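PDB 3M1P: ribose 5-phosphate isomerase from Trypanosoma cruzi, which probably catalyses the reversible isomerisation of ribose 5-phosphate to ribulose 5-phosphate, an aldose-ketose interconversion of the pentose phosphate pathway. Local coordinates for residues Glu18-Ile21 / Leu22-Lys25; Gly8-His11 / Pro12-Ala15; Ala88-Asp92 / His93-Ala97. The protein carries 1 engineered substitution. All coordinates share one frame; numbering follows the deposited sequence.

Contact 1 of 3, residues Glu18-Ile21 / Leu22-Lys25; sequences ENLI and LYVK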
loop_
_atom_site.group_PDB
_atom_site.type_symbol
_atom_site.label_atom_id
_atom_site.label_comp_id
_atom_site.label_asym_id
_atom_site.label_seq_id
_atom_site.Cartn_x
_atom_site.Cartn_y
_atom_site.Cartn_z
ATOM N N GLU A 18 12.648 12.356 -15.208
ATOM C CA GLU A 18 13.942 12.783 -14.672
ATOM C C GLU A 18 14.174 12.148 -13.300
ATOM O O GLU A 18 15.279 11.693 -13.009
ATOM C CB GLU A 18 14.057 14.324 -14.614
ATOM C CG GLU A 18 14.025 15.001 -15.996
ATOM C CD GLU A 18 14.346 16.511 -15.971
ATOM O OE1 GLU A 18 14.346 17.138 -14.878
ATOM O OE2 GLU A 18 14.595 17.077 -17.068
ATOM N N ASN A 19 13.127 12.116 -12.472
ATOM C CA ASN A 19 13.125 11.348 -11.207
ATOM C C ASN A 19 13.597 9.906 -11.415
ATOM O O ASN A 19 14.491 9.421 -10.720
ATOM C CB ASN A 19 11.711 11.286 -10.582
ATOM C CG ASN A 19 11.142 12.650 -10.219
ATOM O OD1 ASN A 19 10.931 12.951 -9.037
ATOM N ND2 ASN A 19 10.845 13.460 -11.227
ATOM N N LEU A 20 12.976 9.222 -12.379
ATOM C CA LEU A 20 13.291 7.823 -12.673
ATOM C C LEU A 20 14.747 7.645 -13.079
ATOM O O LEU A 20 15.419 6.739 -12.584
ATOM C CB LEU A 20 12.366 7.290 -13.769
ATOM C CG LEU A 20 10.877 7.456 -13.491
ATOM C CD1 LEU A 20 10.075 7.057 -14.718
ATOM C CD2 LEU A 20 10.438 6.658 -12.240
ATOM N N ILE A 21 15.223 8.521 -13.969
ATOM C CA ILE A 21 16.634 8.525 -14.391
ATOM C C ILE A 21 17.542 8.654 -13.160
ATOM O O ILE A 21 18.453 7.846 -12.957
ATOM C CB ILE A 21 16.931 9.656 -15.432
ATOM C CG1 ILE A 21 16.227 9.362 -16.759
ATOM C CG2 ILE A 21 18.447 9.832 -15.640
ATOM C CD1 ILE A 21 16.122 10.561 -17.712
ATOM N N LEU A 22 17.247 9.650 -12.327
ATOM C CA LEU A 22 17.966 9.855 -11.076
ATOM C C LEU A 22 17.910 8.642 -10.131
ATOM O O LEU A 22 18.939 8.239 -9.591
ATOM C CB LEU A 22 17.472 11.133 -10.377
ATOM C CG LEU A 22 18.136 11.487 -9.042
ATOM C CD1 LEU A 22 19.641 11.722 -9.212
ATOM C CD2 LEU A 22 17.468 12.695 -8.352
ATOM N N TYR A 23 16.728 8.052 -9.938
ATOM C CA TYR A 23 16.599 6.900 -9.004
ATOM C C TYR A 23 17.443 5.688 -9.433
ATOM O O TYR A 23 17.976 4.953 -8.589
ATOM C CB TYR A 23 15.127 6.487 -8.782
ATOM C CG TYR A 23 14.218 7.616 -8.310
ATOM C CD1 TYR A 23 14.729 8.684 -7.548
ATOM C CD2 TYR A 23 12.858 7.622 -8.621
ATOM C CE1 TYR A 23 13.913 9.715 -7.118
ATOM C CE2 TYR A 23 12.029 8.652 -8.190
ATOM C CZ TYR A 23 12.566 9.700 -7.438
ATOM O OH TYR A 23 11.770 10.730 -6.996
ATOM N N VAL A 24 17.555 5.490 -10.744
ATOM C CA VAL A 24 18.388 4.421 -11.297
ATOM C C VAL A 24 19.863 4.666 -10.950
ATOM O O VAL A 24 20.555 3.765 -10.466
ATOM C CB VAL A 24 18.179 4.284 -12.830
ATOM C CG1 VAL A 24 19.201 3.326 -13.435
ATOM C CG2 VAL A 24 16.745 3.819 -13.126
ATOM N N LYS A 25 20.323 5.896 -11.174
ATOM C CA LYS A 25 21.679 6.285 -10.777
ATOM C C LYS A 25 21.900 6.123 -9.275
ATOM O O LYS A 25 22.972 5.694 -8.851
ATOM C CB LYS A 25 21.980 7.724 -11.208
ATOM C CG LYS A 25 22.093 7.897 -12.704
ATOM C CD LYS A 25 22.266 9.346 -13.070
ATOM C CE LYS A 25 22.552 9.471 -14.550
ATOM N NZ LYS A 25 22.163 10.820 -15.028
#

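Contact 2 of 3, residues Gly8-His11 / Pro12-Ala15; sequences GTDH and PAFA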
loop_
_atom_site.group_PDB
_atom_site.type_symbol
_atom_site.label_atom_id
_atom_site.label_comp_id
_atom_site.label_asym_id
_atom_site.label_seq_id
_atom_site.Cartn_x
_atom_site.Cartn_y
_atom_site.Cartn_z
ATOM N N GLY A 8 10.871 3.531 -19.573
ATOM C CA GLY A 8 9.732 4.007 -20.364
ATOM C C GLY A 8 8.616 4.552 -19.486
ATOM O O GLY A 8 8.507 4.182 -18.318
ATOM N N THR A 9 7.807 5.451 -20.042
ATOM C CA THR A 9 6.619 5.980 -19.359
ATOM C C THR A 9 5.491 6.188 -20.366
ATOM O O THR A 9 5.712 6.115 -21.582
ATOM C CB THR A 9 6.881 7.353 -18.624
ATOM O OG1 THR A 9 6.947 8.420 -19.575
ATOM C CG2 THR A 9 8.151 7.341 -17.814
ATOM N N ASP A 10 4.285 6.432 -19.865
ATOM C CA ASP A 10 3.252 7.056 -20.688
ATOM C C ASP A 10 3.132 8.540 -20.295
ATOM O O ASP A 10 4.030 9.069 -19.633
ATOM C CB ASP A 10 1.922 6.284 -20.643
ATOM C CG ASP A 10 1.259 6.304 -19.280
ATOM O OD1 ASP A 10 1.892 6.733 -18.283
ATOM O OD2 ASP A 10 0.074 5.892 -19.218
ATOM N N HIS A 11 2.054 9.203 -20.705
ATOM C CA HIS A 11 1.922 10.654 -20.521
ATOM C C HIS A 11 1.925 11.160 -19.069
ATOM O O HIS A 11 2.727 12.033 -18.755
ATOM C CB HIS A 11 0.730 11.220 -21.311
ATOM C CG HIS A 11 -0.462 10.314 -21.337
ATOM N ND1 HIS A 11 -1.696 10.690 -20.848
ATOM C CD2 HIS A 11 -0.601 9.036 -21.767
ATOM C CE1 HIS A 11 -2.544 9.686 -20.983
ATOM N NE2 HIS A 11 -1.904 8.671 -21.540
ATOM N N PRO A 12 1.045 10.617 -18.179
ATOM C CA PRO A 12 1.035 11.159 -16.817
ATOM C C PRO A 12 2.354 10.967 -16.052
ATOM O O PRO A 12 2.711 11.818 -15.224
ATOM C CB PRO A 12 -0.106 10.396 -16.130
ATOM C CG PRO A 12 -0.308 9.166 -16.928
ATOM C CD PRO A 12 0.061 9.522 -18.331
ATOM N N ALA A 13 3.065 9.874 -16.337
ATOM C CA ALA A 13 4.347 9.569 -15.695
ATOM C C ALA A 13 5.530 10.303 -16.331
ATOM O O ALA A 13 6.646 10.265 -15.806
ATOM C CB ALA A 13 4.595 8.076 -15.700
ATOM N N PHE A 14 5.291 10.964 -17.466
ATOM C CA PHE A 14 6.325 11.792 -18.096
ATOM C C PHE A 14 6.857 12.874 -17.142
ATOM O O PHE A 14 8.053 13.138 -17.099
ATOM C CB PHE A 14 5.834 12.419 -19.413
ATOM C CG PHE A 14 6.787 13.435 -19.983
ATOM C CD1 PHE A 14 7.922 13.027 -20.677
ATOM C CD2 PHE A 14 6.574 14.799 -19.778
ATOM C CE1 PHE A 14 8.822 13.968 -21.186
ATOM C CE2 PHE A 14 7.462 15.747 -20.283
ATOM C CZ PHE A 14 8.589 15.324 -20.987
ATOM N N ALA A 15 5.970 13.477 -16.362
ATOM C CA ALA A 15 6.367 14.497 -15.376
ATOM C C ALA A 15 7.472 14.041 -14.404
ATOM O O ALA A 15 8.159 14.869 -13.797
ATOM C CB ALA A 15 5.140 14.987 -14.598
#

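Contact 3 of 3, residues Ala88-Asp92 / His93-Ala97; sequences ALCHD and HYTAA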
loop_
_atom_site.group_PDB
_atom_site.type_symbol
_atom_site.label_atom_id
_atom_site.label_comp_id
_atom_site.label_asym_id
_atom_site.label_seq_id
_atom_site.Cartn_x
_atom_site.Cartn_y
_atom_site.Cartn_z
ATOM N N ALA A 88 7.288 -7.013 -13.144
ATOM C CA ALA A 88 6.660 -7.016 -11.830
ATOM C C ALA A 88 6.082 -5.649 -11.491
ATOM O O ALA A 88 6.831 -4.656 -11.379
ATOM C CB ALA A 88 7.670 -7.440 -10.776
ATOM N N LEU A 89 4.761 -5.595 -11.332
ATOM C CA LEU A 89 4.130 -4.402 -10.780
ATOM C C LEU A 89 4.342 -4.358 -9.261
ATOM O O LEU A 89 3.854 -5.213 -8.521
ATOM C CB LEU A 89 2.649 -4.324 -11.141
ATOM C CG LEU A 89 1.837 -3.161 -10.533
ATOM C CD1 LEU A 89 2.410 -1.782 -10.888
ATOM C CD2 LEU A 89 0.400 -3.281 -10.979
ATOM N N CYS A 90 5.115 -3.368 -8.824
ATOM C CA CYS A 90 5.448 -3.203 -7.412
ATOM C C CYS A 90 4.856 -1.921 -6.835
ATOM O O CYS A 90 4.757 -0.898 -7.535
ATOM C CB CYS A 90 6.963 -3.197 -7.227
ATOM S SG CYS A 90 7.738 -4.685 -7.836
ATOM N N HIS A 91 4.496 -1.990 -5.550
ATOM C CA HIS A 91 3.911 -0.859 -4.827
ATOM C C HIS A 91 4.632 -0.562 -3.506
ATOM O O HIS A 91 4.221 0.314 -2.747
ATOM C CB HIS A 91 2.442 -1.129 -4.537
ATOM C CG HIS A 91 2.227 -2.308 -3.650
ATOM N ND1 HIS A 91 2.209 -3.598 -4.125
ATOM C CD2 HIS A 91 2.062 -2.397 -2.308
ATOM C CE1 HIS A 91 2.012 -4.431 -3.117
ATOM N NE2 HIS A 91 1.926 -3.729 -2.004
ATOM N N ASP A 92 5.687 -1.305 -3.214
ATOM C CA ASP A 92 6.445 -1.055 -1.995
ATOM C C ASP A 92 7.785 -1.780 -2.057
ATOM O O ASP A 92 8.113 -2.410 -3.047
ATOM C CB ASP A 92 5.639 -1.476 -0.745
ATOM C CG ASP A 92 5.557 -3.000 -0.566
ATOM O OD1 ASP A 92 5.684 -3.738 -1.570
ATOM O OD2 ASP A 92 5.363 -3.453 0.595
ATOM N N HIS A 93 8.535 -1.678 -0.973
ATOM C CA HIS A 93 9.839 -2.261 -0.843
ATOM C C HIS A 93 9.799 -3.789 -0.911
ATOM O O HIS A 93 10.631 -4.409 -1.574
ATOM C CB HIS A 93 10.427 -1.791 0.493
ATOM C CG HIS A 93 11.749 -2.408 0.813
ATOM N ND1 HIS A 93 11.860 -3.621 1.448
ATOM C CD2 HIS A 93 13.012 -2.004 0.541
ATOM C CE1 HIS A 93 13.138 -3.933 1.574
ATOM N NE2 HIS A 93 13.858 -2.970 1.028
ATOM N N TYR A 94 8.835 -4.392 -0.214
ATOM C CA TYR A 94 8.693 -5.848 -0.162
ATOM C C TYR A 94 8.454 -6.521 -1.533
ATOM O O TYR A 94 9.182 -7.434 -1.918
ATOM C CB TYR A 94 7.597 -6.242 0.842
ATOM C CG TYR A 94 7.458 -7.736 0.991
ATOM C CD1 TYR A 94 8.252 -8.453 1.891
ATOM C CD2 TYR A 94 6.545 -8.434 0.220
ATOM C CE1 TYR A 94 8.133 -9.844 2.009
ATOM C CE2 TYR A 94 6.413 -9.810 0.332
ATOM C CZ TYR A 94 7.198 -10.504 1.228
ATOM O OH TYR A 94 7.029 -11.864 1.298
ATOM N N THR A 95 7.431 -6.085 -2.259
ATOM C CA THR A 95 7.189 -6.605 -3.620
ATOM C C THR A 95 8.388 -6.355 -4.551
ATOM O O THR A 95 8.704 -7.201 -5.379
ATOM C CB THR A 95 5.955 -5.969 -4.248
ATOM O OG1 THR A 95 6.037 -4.547 -4.087
ATOM C CG2 THR A 95 4.675 -6.506 -3.586
ATOM N N ALA A 96 9.053 -5.205 -4.412
ATOM C CA ALA A 96 10.230 -4.898 -5.242
ATOM C C ALA A 96 11.353 -5.909 -4.989
ATOM O O ALA A 96 11.974 -6.428 -5.929
ATOM C CB ALA A 96 10.718 -3.461 -4.997
ATOM N N ALA A 97 11.603 -6.186 -3.712
ATOM C CA ALA A 97 12.647 -7.127 -3.324
ATOM C C ALA A 97 12.294 -8.546 -3.746
ATOM O O ALA A 97 13.130 -9.240 -4.336
ATOM C CB ALA A 97 12.915 -7.054 -1.812
HETATM O O HOH W 1 7.296 -2.724 2.240
#

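Contact 1 of 3, residues Glu18-Ile21 / Leu22-Lys25
Rotation about the first side-chain bond sets Asn19 (chi1 -61°) and Tyr23 (chi1 -55°) alike, CG beside the backbone N in each, and one helical turn apart the two side chains run side by side in the same direction. The amide and the phenol ring are steeply inclined, their planes 71° apart, and the Asn19 methylene rather than the amide leans on the ring, CB being 3.6 Å from Tyr23 CE2. Farther out, Asn19 OD1 reaches within 3.1 Å of Tyr23 OH. The carbonyl of Asn19 has two roles: its O accepts the backbone N-H of Tyr23 at 2.7 Å and also lies over one face of that residue's ring, 3.0 Å from Tyr23 CG. Equivalent backbone bonds link Leu22, Val24 and Lys25 to Glu18, Leu20 and Ile21, a worked example of the alpha-helical i to i+4 pattern. On another flank the extended Lys25 side chain runs beside Ile21, with NZ 3.9 Å from Ile21 CG2. Val24 CG2, for its part, comes 3.3 Å from Leu20 O. Leu20 and Tyr23 pack on helix 117-129, where Tyr23 meets Val117 and Arg121; Leu20 and Val24 also press on strand 3-9, and Ile21, Val24 and Lys25 lie against strand 31-35 at the border of the parallel sheet.

Contact 2 of 3, residues Gly8-His11 / Pro12-Ala15
Over one face of the His11 imidazole sits the delta methylene of Pro12, a CH-pi contact with CD 3.3 Å from the centroid of the His11 ring and 20° off its normal. The carboxylate of Asp10 approaches the same carbon: a chi1 of 66° tucks CG in between the Asp10 backbone N and carbonyl carbon, bringing OD1 to 3.3 Å from Pro12 CD. This buried OD1 has no polar partner in the model. The Phe14 ring stacks on that of His17. The backbone makes a short, weakly bonded helical turn, its i+3 to i bond running from Phe14 N to His11 O at 3.1 Å, with the donor 65° out of the carbonyl plane. At the entry Thr9 OG1 donates to Asp10 O at 3.0 Å, while Thr9 CB rests 3.8 Å from Ala13 CB. A phosphate ion, probably from the crystallisation liquor, lies about 3 Å from the His11 side chain at nearest atoms; with Arg141 of a second subunit packed on His11, it may mark an anion pocket at the subunit boundary. The turn follows directly on strand 3-9, whose Gly8 bonds to strand 64-69; Asp10 and Ala13 touch that strand, and Thr9 and Phe14 reach Tyr35 of strand 31-35.

Contact 3 of 3, residues Ala88-Asp92 / His93-Ala97
The chain leaves strand 87-89 with Cys90 and Asp92 extended but bends at His91 between them, where psi is near zero, and turns into helix 93-101, whose first closing bond runs from Ala96 N to Asp92 O at 3.2 Å. This is the strand-to-helix junction of a beta-alpha-beta unit, and Asp92 is the helix N-cap. Its first torsion (chi1 74°) places CG between the backbone N and the carbonyl carbon, folding the carboxylate back over the first helical turn. There OD1 is gripped twice by one residue: Thr95 N donates at 3.0 Å to Asp92 OD1 from the syn side, 35° out of the carboxylate plane, and Thr95 OG1 donates to the same oxygen at 2.7 Å, nearly along its C-O direction. The same hydroxyl also accepts, weakly, from His91 N, 3.3 Å from Thr95 OG1. The other carboxylate oxygen is not idle: a water donates to Asp92 OD2 at 2.6 Å and accepts weakly from Tyr94 N. The His91 side chain crosses that of Thr95 at about a right angle, CE1 meeting Thr95 CG2 at 3.4 Å. The junction also lies at two subunit interfaces of the four-chain assembly. The His91 ring stacks on His91 of a second subunit, whereas His93 stacks on His93 of a third, where Asp92 also packs on its own counterpart. Inside the subunit, the thiol of Cys90 lies against the helix, with Cys90 SG 3.6 Å from Ala96 CA.

The three contacts illustrate local side-chain contacts in an alpha/beta fold with a parallel sheet. Contacts 2 and 3 are junctions that follow strands 3-9 and 87-89, whereas contact 1 lies wholly within helix 17-26. Contacts 1 and 2 touch through Leu20 CD1 and Thr9 CG2, 3.7 Å apart; contact 3 is separate from both, about 11 Å away at nearest atoms. Contact 1 sets exposed Glu18, Leu22 and Lys25 beside buried Leu20, Tyr23 and Val24, and only it has no neighbouring subunit on it; contact 3 has no exposed touching residue. Regular helix bonding with apolar and aromatic packing gives way to a proline-histidine CH-pi contact near a phosphate in contact 2, and to a carboxylate cap amid intersubunit histidine stacks in contact 3.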